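Local coordinates for protein putative glycosidase ph117-related (Bacteroides thetaiotaomicron, PDB 5A7V) that probably cleaves beta-linked mannosides as a GH130-family glycosidase, and holds mannose units in the pocket of a fold that is probably a five-bladed beta-propeller, at residues 171-176 with 243-248; 205-210 with 216-221; 267-272 with 302-307; 328-333 with 359-364. All coordinates share one frame; numbering follows the deposited sequence. Where two conformers were deposited one is given.

Contact 1. Residues 171-176 with 243-248; sequences LAIATS and VNWTPY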
# COMPACT_ATOMS: atom_id res chain seq x y z
N LEU A 171 -9.93 6.08 -6.40
CA LEU A 171 -8.54 6.48 -6.17
C LEU A 171 -8.43 8.02 -6.24
O LEU A 171 -8.79 8.59 -7.28
CB LEU A 171 -7.63 5.86 -7.22
CG LEU A 171 -6.14 6.09 -7.07
CD1 LEU A 171 -5.59 5.64 -5.74
CD2 LEU A 171 -5.35 5.45 -8.22
N ALA A 172 -7.97 8.60 -5.15
CA ALA A 172 -7.90 10.07 -5.03
C ALA A 172 -6.55 10.51 -4.54
O ALA A 172 -5.72 9.74 -4.10
CB ALA A 172 -9.00 10.57 -4.10
N ILE A 173 -6.31 11.84 -4.63
CA ILE A 173 -5.00 12.45 -4.33
C ILE A 173 -5.19 13.56 -3.28
O ILE A 173 -6.15 14.37 -3.38
CB ILE A 173 -4.32 13.06 -5.58
CG1 ILE A 173 -4.29 12.11 -6.78
CG2 ILE A 173 -2.94 13.57 -5.23
CD1 ILE A 173 -3.44 10.85 -6.57
N ALA A 174 -4.28 13.59 -2.33
CA ALA A 174 -4.18 14.74 -1.40
C ALA A 174 -2.71 15.10 -1.29
O ALA A 174 -1.82 14.28 -1.47
CB ALA A 174 -4.75 14.38 -0.03
N THR A 175 -2.46 16.41 -1.01
CA THR A 175 -1.09 16.88 -0.89
C THR A 175 -0.88 17.69 0.38
O THR A 175 -1.84 18.26 0.95
CB THR A 175 -0.64 17.73 -2.10
OG1 THR A 175 -1.43 18.91 -2.19
CG2 THR A 175 -0.78 16.94 -3.42
N SER A 176 0.36 17.72 0.82
CA SER A 176 0.74 18.43 2.08
C SER A 176 2.23 18.69 2.09
O SER A 176 3.00 17.92 1.51
CB SER A 176 0.36 17.56 3.30
OG SER A 176 0.79 18.14 4.53
N VAL A 243 -1.72 15.57 -9.53
CA VAL A 243 -3.09 15.49 -9.03
C VAL A 243 -4.07 14.99 -10.08
O VAL A 243 -4.96 14.20 -9.74
CB VAL A 243 -3.56 16.81 -8.35
CG1 VAL A 243 -2.69 17.08 -7.16
CG2 VAL A 243 -3.55 18.03 -9.28
N ASN A 244 -3.90 15.42 -11.34
CA ASN A 244 -4.72 14.93 -12.45
C ASN A 244 -3.92 13.88 -13.23
O ASN A 244 -2.88 14.18 -13.82
CB ASN A 244 -5.15 16.08 -13.37
CG ASN A 244 -6.02 17.08 -12.65
OD1 ASN A 244 -7.13 16.75 -12.19
ND2 ASN A 244 -5.55 18.30 -12.52
N TRP A 245 -4.42 12.65 -13.21
CA TRP A 245 -3.72 11.49 -13.83
C TRP A 245 -4.48 10.99 -15.05
O TRP A 245 -5.71 10.95 -15.04
CB TRP A 245 -3.57 10.38 -12.76
CG TRP A 245 -2.64 10.77 -11.65
CD1 TRP A 245 -2.95 11.51 -10.50
CD2 TRP A 245 -1.22 10.53 -11.59
NE1 TRP A 245 -1.82 11.71 -9.78
CE2 TRP A 245 -0.74 11.13 -10.40
CE3 TRP A 245 -0.30 9.87 -12.43
CZ2 TRP A 245 0.60 11.06 -10.02
CZ3 TRP A 245 1.02 9.86 -12.08
CH2 TRP A 245 1.47 10.45 -10.89
N THR A 246 -3.72 10.58 -16.08
CA THR A 246 -4.27 10.12 -17.34
C THR A 246 -3.91 8.64 -17.51
O THR A 246 -2.74 8.32 -17.70
CB THR A 246 -3.73 10.98 -18.48
OG1 THR A 246 -4.10 12.35 -18.26
CG2 THR A 246 -4.26 10.49 -19.83
N PRO A 247 -4.91 7.73 -17.36
CA PRO A 247 -4.60 6.32 -17.54
C PRO A 247 -4.13 5.97 -18.93
O PRO A 247 -4.54 6.61 -19.90
CB PRO A 247 -5.92 5.61 -17.23
CG PRO A 247 -6.74 6.55 -16.47
CD PRO A 247 -6.32 7.94 -16.97
N TYR A 248 -3.26 4.95 -19.01
CA TYR A 248 -2.91 4.36 -20.30
C TYR A 248 -4.11 3.52 -20.78
O TYR A 248 -4.65 2.71 -20.01
CB TYR A 248 -1.68 3.46 -20.23
CG TYR A 248 -0.34 4.15 -20.17
CD1 TYR A 248 0.16 4.59 -18.96
CD2 TYR A 248 0.43 4.32 -21.30
CE1 TYR A 248 1.40 5.24 -18.86
CE2 TYR A 248 1.67 4.96 -21.22
CZ TYR A 248 2.14 5.43 -20.00
OH TYR A 248 3.40 6.01 -19.89

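Contact 2. Residues 205-210 with 216-221; sequences GSILTE and QVIKKI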
# COMPACT_ATOMS: atom_id res chain seq x y z
N GLY A 205 -2.72 3.16 -5.60
CA GLY A 205 -1.84 3.91 -6.50
C GLY A 205 -0.42 4.02 -6.02
O GLY A 205 -0.18 4.59 -4.93
N SER A 206 0.53 3.52 -6.81
CA SER A 206 1.98 3.46 -6.50
C SER A 206 2.76 4.37 -7.46
O SER A 206 3.07 4.01 -8.61
CB SER A 206 2.45 2.01 -6.70
OG SER A 206 1.75 1.11 -5.84
N ILE A 207 3.03 5.59 -6.99
CA ILE A 207 3.80 6.57 -7.75
C ILE A 207 5.25 6.12 -7.88
O ILE A 207 5.81 5.52 -6.96
CB ILE A 207 3.64 7.97 -7.14
CG1 ILE A 207 2.20 8.42 -7.18
CG2 ILE A 207 4.54 9.01 -7.82
CD1 ILE A 207 1.89 9.72 -6.45
N LEU A 208 5.87 6.39 -9.06
CA LEU A 208 7.27 6.06 -9.26
C LEU A 208 8.22 6.98 -8.48
O LEU A 208 8.05 8.23 -8.57
CB LEU A 208 7.60 6.12 -10.76
CG LEU A 208 9.02 5.78 -11.17
CD1 LEU A 208 9.32 4.31 -10.85
CD2 LEU A 208 9.21 6.03 -12.64
N THR A 209 9.21 6.40 -7.85
CA THR A 209 10.23 7.08 -7.04
C THR A 209 11.62 6.54 -7.35
O THR A 209 11.77 5.50 -8.03
CB THR A 209 9.96 6.87 -5.52
OG1 THR A 209 10.22 5.48 -5.17
CG2 THR A 209 8.56 7.26 -5.12
N GLU A 210 12.63 7.25 -6.84
CA GLU A 210 14.02 6.85 -6.93
C GLU A 210 14.75 7.36 -5.71
O GLU A 210 14.42 8.44 -5.21
CB GLU A 210 14.67 7.42 -8.22
CG GLU A 210 16.10 6.96 -8.48
CD GLU A 210 16.73 7.55 -9.74
OE1 GLU A 210 16.15 8.51 -10.29
OE2 GLU A 210 17.82 7.02 -10.16
N GLN A 216 14.57 8.99 -0.91
CA GLN A 216 13.57 8.53 -1.87
C GLN A 216 12.61 9.64 -2.27
O GLN A 216 11.89 10.19 -1.41
CB GLN A 216 12.79 7.35 -1.25
CG GLN A 216 11.84 6.65 -2.21
CD GLN A 216 11.19 5.42 -1.61
OE1 GLN A 216 11.20 5.23 -0.39
NE2 GLN A 216 10.62 4.60 -2.49
N VAL A 217 12.64 9.98 -3.56
CA VAL A 217 11.85 11.12 -4.08
C VAL A 217 11.12 10.67 -5.35
O VAL A 217 11.55 9.74 -6.07
CB VAL A 217 12.72 12.37 -4.39
CG1 VAL A 217 13.28 12.92 -3.09
CG2 VAL A 217 13.84 12.07 -5.40
N ILE A 218 10.01 11.35 -5.63
CA ILE A 218 9.23 11.12 -6.85
C ILE A 218 10.11 11.31 -8.08
O ILE A 218 10.91 12.28 -8.11
CB ILE A 218 7.95 11.97 -6.84
CG1 ILE A 218 7.01 11.44 -5.74
CG2 ILE A 218 7.29 12.03 -8.19
CD1 ILE A 218 5.82 12.33 -5.46
N LYS A 219 9.97 10.46 -9.09
CA LYS A 219 10.82 10.44 -10.29
C LYS A 219 10.00 10.63 -11.53
O LYS A 219 9.05 9.91 -11.78
CB LYS A 219 11.57 9.10 -10.38
CG LYS A 219 12.56 9.11 -11.60
CD LYS A 219 13.30 7.84 -11.84
CE LYS A 219 14.19 7.97 -13.06
NZ LYS A 219 15.31 8.96 -13.03
N LYS A 220 10.38 11.61 -12.35
CA LYS A 220 9.81 11.72 -13.69
C LYS A 220 10.44 10.76 -14.70
O LYS A 220 11.63 10.40 -14.62
CB LYS A 220 10.04 13.12 -14.25
CG LYS A 220 9.26 14.18 -13.51
CD LYS A 220 9.55 15.54 -14.18
CE LYS A 220 8.83 16.65 -13.51
NZ LYS A 220 9.28 17.96 -14.12
N ILE A 221 9.62 10.36 -15.67
CA ILE A 221 10.10 9.56 -16.81
C ILE A 221 9.49 10.19 -18.04
O ILE A 221 8.30 10.48 -18.08
CB ILE A 221 9.67 8.08 -16.79
CG1 ILE A 221 10.15 7.38 -15.55
CG2 ILE A 221 10.16 7.35 -18.06
CD1 ILE A 221 11.55 6.81 -15.62
O HOH W 1 6.48 9.76 -10.87

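Contact 3. Residues 267-272 with 302-307; sequences DSQLTE and TANVYA. With MAN (alpha-D-mannopyranose), chain E.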
# COMPACT_ATOMS: atom_id res chain seq x y z
N ASP A 267 -0.73 -15.04 -6.88
CA ASP A 267 -1.33 -13.80 -7.39
C ASP A 267 -2.28 -14.16 -8.54
O ASP A 267 -2.06 -13.87 -9.71
CB ASP A 267 -0.30 -12.78 -7.80
CG ASP A 267 0.69 -13.26 -8.86
OD1 ASP A 267 0.94 -14.48 -9.01
OD2 ASP A 267 1.29 -12.35 -9.53
N SER A 268 -3.37 -14.85 -8.14
CA SER A 268 -4.27 -15.54 -9.05
C SER A 268 -5.68 -14.98 -9.11
O SER A 268 -6.43 -15.30 -10.04
CB SER A 268 -4.27 -17.04 -8.73
OG SER A 268 -4.36 -17.24 -7.34
N GLN A 269 -6.09 -14.20 -8.09
CA GLN A 269 -7.36 -13.49 -8.11
C GLN A 269 -7.18 -11.98 -8.27
O GLN A 269 -7.99 -11.34 -8.96
CB GLN A 269 -8.18 -13.81 -6.84
CG GLN A 269 -9.61 -13.30 -6.89
CD GLN A 269 -10.47 -13.94 -5.79
OE1 GLN A 269 -10.27 -15.11 -5.46
NE2 GLN A 269 -11.34 -13.19 -5.20
N LEU A 270 -6.14 -11.43 -7.62
CA LEU A 270 -5.85 -9.96 -7.69
C LEU A 270 -4.35 -9.80 -7.79
O LEU A 270 -3.56 -10.63 -7.26
CB LEU A 270 -6.31 -9.24 -6.43
CG LEU A 270 -7.76 -9.29 -6.07
CD1 LEU A 270 -7.98 -8.64 -4.69
CD2 LEU A 270 -8.66 -8.65 -7.10
N THR A 271 -3.96 -8.70 -8.46
CA THR A 271 -2.57 -8.17 -8.49
C THR A 271 -2.69 -6.68 -8.13
O THR A 271 -2.92 -5.84 -9.02
CB THR A 271 -1.88 -8.34 -9.89
OG1 THR A 271 -2.75 -7.80 -10.89
CG2 THR A 271 -1.62 -9.81 -10.22
N GLU A 272 -2.56 -6.37 -6.87
CA GLU A 272 -2.97 -5.06 -6.35
C GLU A 272 -1.73 -4.30 -5.89
O GLU A 272 -0.93 -4.74 -5.08
CB GLU A 272 -3.91 -5.24 -5.16
CG GLU A 272 -4.32 -3.90 -4.52
CD GLU A 272 -5.51 -3.97 -3.61
OE1 GLU A 272 -5.87 -5.12 -3.17
OE2 GLU A 272 -6.14 -2.92 -3.37
N THR A 302 -2.79 -20.77 1.48
CA THR A 302 -4.17 -20.64 1.94
C THR A 302 -5.07 -20.00 0.92
O THR A 302 -4.74 -18.92 0.39
CB THR A 302 -4.15 -19.80 3.28
OG1 THR A 302 -3.26 -20.42 4.22
CG2 THR A 302 -5.51 -19.59 3.85
N ALA A 303 -6.23 -20.56 0.62
CA ALA A 303 -7.20 -19.95 -0.27
C ALA A 303 -7.51 -18.55 0.27
O ALA A 303 -7.73 -18.35 1.47
CB ALA A 303 -8.46 -20.78 -0.34
N ASN A 304 -7.53 -17.57 -0.64
CA ASN A 304 -7.96 -16.17 -0.38
C ASN A 304 -6.96 -15.37 0.43
O ASN A 304 -7.25 -14.21 0.76
CB ASN A 304 -9.37 -16.16 0.25
CG ASN A 304 -10.41 -16.65 -0.74
OD1 ASN A 304 -10.52 -16.08 -1.83
ND2 ASN A 304 -11.10 -17.73 -0.43
N VAL A 305 -5.79 -15.91 0.72
CA VAL A 305 -4.76 -15.11 1.43
C VAL A 305 -4.22 -14.01 0.51
O VAL A 305 -4.11 -14.19 -0.69
CB VAL A 305 -3.63 -16.02 1.96
CG1 VAL A 305 -2.70 -16.49 0.86
CG2 VAL A 305 -2.86 -15.40 3.11
N TYR A 306 -3.82 -12.89 1.14
CA TYR A 306 -3.00 -11.86 0.45
C TYR A 306 -1.54 -12.03 0.86
O TYR A 306 -1.20 -11.95 2.05
CB TYR A 306 -3.45 -10.44 0.77
CG TYR A 306 -4.71 -9.97 0.15
CD1 TYR A 306 -5.97 -10.50 0.49
CD2 TYR A 306 -4.69 -8.92 -0.78
CE1 TYR A 306 -7.14 -10.00 -0.06
CE2 TYR A 306 -5.85 -8.42 -1.32
CZ TYR A 306 -7.08 -8.92 -0.94
OH TYR A 306 -8.25 -8.41 -1.46
N ALA A 307 -0.71 -12.32 -0.13
CA ALA A 307 0.73 -12.44 0.04
C ALA A 307 1.45 -11.58 -1.02
O ALA A 307 0.90 -11.38 -2.11
CB ALA A 307 1.16 -13.91 -0.04
C1 MAN E . -8.65 -4.87 -0.84
C2 MAN E . -7.50 -3.96 -0.38
C3 MAN E . -7.49 -3.55 1.10
C4 MAN E . -7.83 -4.76 2.01
C5 MAN E . -8.11 -6.04 1.21
C6 MAN E . -8.61 -7.20 2.11
O1 MAN E . -8.30 -5.68 -2.09
O2 MAN E . -7.60 -2.78 -1.20
O3 MAN E . -8.43 -2.54 1.40
O4 MAN E . -6.74 -4.89 2.90
O5 MAN E . -9.14 -5.71 0.23
O6 MAN E . -9.86 -6.83 2.71

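Contact 4. Residues 328-333 with 359-364; sequences PFFRPM and WYLYYG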
# COMPACT_ATOMS: atom_id res chain seq x y z
N PRO A 328 5.49 -15.75 -3.41
CA PRO A 328 5.52 -14.48 -2.67
C PRO A 328 6.78 -14.38 -1.87
O PRO A 328 7.27 -15.36 -1.34
CB PRO A 328 4.28 -14.55 -1.79
CG PRO A 328 4.04 -16.04 -1.55
CD PRO A 328 4.51 -16.71 -2.83
N PHE A 329 7.30 -13.15 -1.72
CA PHE A 329 8.52 -12.93 -0.90
C PHE A 329 8.19 -12.71 0.59
O PHE A 329 9.07 -12.82 1.45
CB PHE A 329 9.40 -11.75 -1.41
CG PHE A 329 8.81 -10.36 -1.19
CD1 PHE A 329 7.83 -9.84 -2.00
CD2 PHE A 329 9.22 -9.61 -0.10
CE1 PHE A 329 7.27 -8.59 -1.76
CE2 PHE A 329 8.68 -8.36 0.14
CZ PHE A 329 7.74 -7.83 -0.69
N PHE A 330 6.92 -12.42 0.87
CA PHE A 330 6.46 -12.05 2.22
C PHE A 330 5.01 -12.50 2.26
O PHE A 330 4.22 -12.21 1.37
CB PHE A 330 6.61 -10.53 2.41
CG PHE A 330 6.58 -10.05 3.85
CD1 PHE A 330 7.67 -10.25 4.67
CD2 PHE A 330 5.49 -9.39 4.37
CE1 PHE A 330 7.66 -9.82 5.99
CE2 PHE A 330 5.47 -8.97 5.68
CZ PHE A 330 6.57 -9.18 6.48
N ARG A 331 4.67 -13.25 3.32
CA ARG A 331 3.33 -13.84 3.42
C ARG A 331 2.95 -13.94 4.88
O ARG A 331 3.81 -13.81 5.75
CB ARG A 331 3.25 -15.21 2.72
CG ARG A 331 4.07 -16.30 3.39
CD ARG A 331 4.01 -17.57 2.58
NE ARG A 331 4.85 -18.64 3.10
CZ ARG A 331 4.45 -19.52 4.03
NH1 ARG A 331 3.23 -19.49 4.52
NH2 ARG A 331 5.32 -20.43 4.43
N PRO A 332 1.65 -14.20 5.16
CA PRO A 332 1.32 -14.31 6.58
C PRO A 332 2.04 -15.47 7.29
O PRO A 332 1.98 -16.63 6.83
CB PRO A 332 -0.20 -14.53 6.58
CG PRO A 332 -0.65 -13.76 5.35
CD PRO A 332 0.44 -14.12 4.34
N MET A 333 2.73 -15.15 8.38
CA MET A 333 3.49 -16.11 9.17
C MET A 333 3.08 -16.09 10.65
O MET A 333 3.01 -17.13 11.28
CB MET A 333 4.98 -15.85 9.06
CG MET A 333 5.60 -15.99 7.69
SD MET A 333 5.56 -17.59 6.95
CE MET A 333 6.72 -18.45 8.04
N TRP A 359 15.83 -0.70 4.36
CA TRP A 359 14.48 -0.56 3.90
C TRP A 359 13.48 -1.06 4.93
O TRP A 359 13.43 -2.28 5.24
CB TRP A 359 14.26 -1.29 2.59
CG TRP A 359 14.91 -0.62 1.38
CD1 TRP A 359 16.06 -0.97 0.72
CD2 TRP A 359 14.37 0.52 0.68
NE1 TRP A 359 16.25 -0.12 -0.35
CE2 TRP A 359 15.22 0.79 -0.41
CE3 TRP A 359 13.21 1.29 0.83
CZ2 TRP A 359 14.95 1.80 -1.34
CZ3 TRP A 359 12.95 2.31 -0.06
CH2 TRP A 359 13.83 2.56 -1.14
N TYR A 360 12.65 -0.17 5.46
CA TYR A 360 11.61 -0.45 6.43
C TYR A 360 10.28 -0.59 5.71
O TYR A 360 9.85 0.32 5.03
CB TYR A 360 11.53 0.66 7.49
CG TYR A 360 12.72 0.72 8.41
CD1 TYR A 360 13.95 1.21 7.98
CD2 TYR A 360 12.63 0.35 9.74
CE1 TYR A 360 15.05 1.24 8.84
CE2 TYR A 360 13.72 0.42 10.59
CZ TYR A 360 14.93 0.86 10.15
OH TYR A 360 16.03 0.92 11.01
N LEU A 361 9.66 -1.78 5.82
CA LEU A 361 8.39 -2.12 5.17
C LEU A 361 7.27 -2.08 6.18
O LEU A 361 7.43 -2.68 7.27
CB LEU A 361 8.54 -3.53 4.59
CG LEU A 361 7.35 -4.08 3.81
CD1 LEU A 361 7.10 -3.35 2.52
CD2 LEU A 361 7.60 -5.55 3.55
N TYR A 362 6.16 -1.44 5.83
CA TYR A 362 4.98 -1.32 6.70
C TYR A 362 3.79 -1.91 5.98
O TYR A 362 3.58 -1.67 4.78
CB TYR A 362 4.72 0.16 7.10
CG TYR A 362 5.85 0.65 8.00
CD1 TYR A 362 5.80 0.44 9.35
CD2 TYR A 362 6.97 1.30 7.48
CE1 TYR A 362 6.85 0.81 10.19
CE2 TYR A 362 8.03 1.64 8.30
CZ TYR A 362 7.98 1.38 9.66
OH TYR A 362 9.07 1.69 10.45
N TYR A 363 3.02 -2.73 6.71
CA TYR A 363 1.97 -3.51 6.09
C TYR A 363 0.78 -3.70 7.03
O TYR A 363 0.91 -3.69 8.27
CB TYR A 363 2.51 -4.87 5.59
CG TYR A 363 3.19 -5.69 6.64
CD1 TYR A 363 4.52 -5.54 6.94
CD2 TYR A 363 2.47 -6.68 7.36
CE1 TYR A 363 5.13 -6.33 7.94
CE2 TYR A 363 3.08 -7.45 8.32
CZ TYR A 363 4.41 -7.32 8.59
OH TYR A 363 5.05 -8.10 9.53
N GLY A 364 -0.40 -3.88 6.43
CA GLY A 364 -1.57 -4.35 7.20
C GLY A 364 -1.49 -5.83 7.52
O GLY A 364 -1.06 -6.62 6.69

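Contact 1. Residues 171-176 with 243-248
In Ile-173 the first torsion (chi1 -49°) puts CG2 opposite the backbone N and CG1 opposite the carbonyl carbon, forking the side chain toward residues 243-248, and the second (chi2 -65°) bends CD1 round to the indole of Trp-245. The branches serve different partners. CG2 meets the CG1 methyl of Val-243 at 4.0 Å, while the ethyl arm spans the backbone of Val-243 and the pyrrole side of Trp-245: CG1 lies 3.7 Å from Val-243 O, and CD1 comes to 3.7 Å from Trp-245 NE1. Ile-173 CG1 is also 4.0 Å from Trp-245 CD1. The isoleucine and the tryptophan cross at about a right angle, and the methyl approaches the ring obliquely. Two residues along, Thr-175 offers its methyl rather than its hydroxyl, with CG2 4.2 Å from Val-243 CG1; that valine methyl thus touches both strand residues. The cohesion is van der Waals; polar groups have partners elsewhere: Trp-245 NE1 makes a weak hydrogen bond to Leu-242 O, and the backbone of Ile-173 pairs with His-185 and Gly-186. Strand 169-176 runs between strands 157-164 and 183-187. Trp-245 also packs on strands 225-229 and 235-239, so the contact packs this four-stranded sheet against the 243-248 segment of the neighbouring mixed sheet, as between adjacent blades of a probable beta-propeller.

Contact 2. Residues 205-210 with 216-221
Glu-210 and Val-217 form an antiparallel hydrogen-bonded pair, with Glu-210 N to Val-217 O at 2.8 Å and Val-217 N to Glu-210 O at 2.9 Å, beside the non-hydrogen-bonded pair of Thr-209 and Ile-218, whose strands are splayed to 136° between their directions. One more rung, Lys-219 N to Leu-208 O at 3.0 Å, continues the pairing past the end of strand 215-218. Of the side chains, Glu-210 and Lys-219 lie across each other obliquely. Lys-219 runs extended until its last torsion (chi4 64°) turns NZ onto Glu-210 OE1, a salt bridge of 2.9 Å that reaches the carboxylate from above its plane; Tyr-279 adds a cation-pi partner for the lysine. Gln-216 stretches its amide back over Thr-209, NE2 giving a nearly straight hydrogen bond of 2.8 Å to OG1, close to the amide plane. OG1 is gripped twice, since Ala-277 O is its second partner. A water lies between Leu-208 O and Lys-219 O. Apolar groups add to this: Ile-207 CG2 rests 4.0 Å from Ile-218 CG1, whereas Leu-208 CD2 is modelled 3.3 Å from Ile-221 CG1, doubtfully close for two carbons. In the mixed sheet, strand 205-212 also pairs antiparallel with strand 225-229 and parallel with strand 270-280, while Ile-207 and Ile-218 pack against Val-158 of strand 157-164 in the adjoining sheet.

Contact 3. Residues 267-272 with 302-307
Glu-272 and Tyr-306 touch at 3.8 Å, from OE1 to CE2, yet what joins their polar ends is the sugar: both the carboxylate OE1 and the phenol OH converge on O1 of the bound mannose. O1 lies 2.7 Å from Glu-272 OE1 and 2.8 Å from Tyr-306 OH, distances of hydrogen bonds whose protons are not settled. Mannose O1 and Glu-272 OE1 both sit at the edge of the tyrosine ring, near its plane. An extended chain (chi1 177°, chi2 164°) carries the Glu-272 carboxylate to the sugar, where OE2 takes a bond of 2.6 Å from mannose O2 and is also hydrogen-bonded to Ser-204 OG. Leu-270 adds an apolar contact: its CD1 approaches the Tyr-306 ring obliquely, 3.9 Å from CZ. The ring of Tyr-306 is steadied by an edge-to-face partner, Tyr-342, whose hydroxyl bonds to Asn-304 O in the type II turn leading into strand 306-314. On the opposing segment, Gln-269 and Leu-270 form a classic beta bulge against Lys-291. Together with Asn-78, Asp-146, Glu-231 and Asp-367, which also bond to this mannose, the pair lines an acid-rich sugar pocket, consistent with a GH130-family enzyme that holds mannose through its hydroxyls.

Contact 4. Residues 328-333 with 359-364
The ring of Phe-330 drives an edge into one face of Tyr-363, in a T-shaped stack with centroids 4.8 Å apart and planes at 72°. CE2 of the phenylalanine stands 3.4 Å above the tyrosine plane, displaced toward the rim on the hydroxyl side, and both CE2 and CZ come to 3.5 Å from Tyr-363 CE1. Leu-361 covers one face of the Phe-330 ring with its CD2 methyl, more loosely, the nearest approach being 4.5 Å to Phe-330 CD2. The ring of Phe-329 has the CB of Phe-330 over one face, toward its rim. With CG nearly opposite the backbone N (chi1 -162°), Phe-330 reaches out from an irregular loop to meet strand 358-365, while Tyr-363, its CG held between N and carbonyl carbon (chi1 55°), lays its ring across the incoming edge. Val-347 and Ala-373, on the two strands flanking 358-365, add further packing round Phe-330. The polar rim of the tyrosine is satisfied beyond the stack: its hydroxyl bonds to Glu-337 OE2, and OE1 of the same carboxylate takes the backbone N-H of Met-333. One glutamate thereby ties both segments. Chemically, C-H groups of one ring point into the pi cloud of the other, a weak but directional attraction in a buried setting, and the outside bond to Glu-337 should limit how far the tyrosine ring can swing.

Following the chain, strand 169-176 opens contact 1; before Val-243 and Trp-245 return to close it, the hairpin of contact 2 has formed and closed inside that loop. The nested pair touch, Trp-245 packing on Ile-207 and Leu-171 on Gly-205. Contacts 3 and 4 follow in series, closing loops of 29 and 25 intervening residues, and none of the four cross. Strands 205-212 and 270-280 are neighbours in one mixed sheet, linking contacts 2 and 3. Contact 3 meets contact 4 where Val-305 and Ala-307 pack on residues 328-333, and Gln-216 touches Trp-359, joining the hairpin to the sheet of strand 358-365.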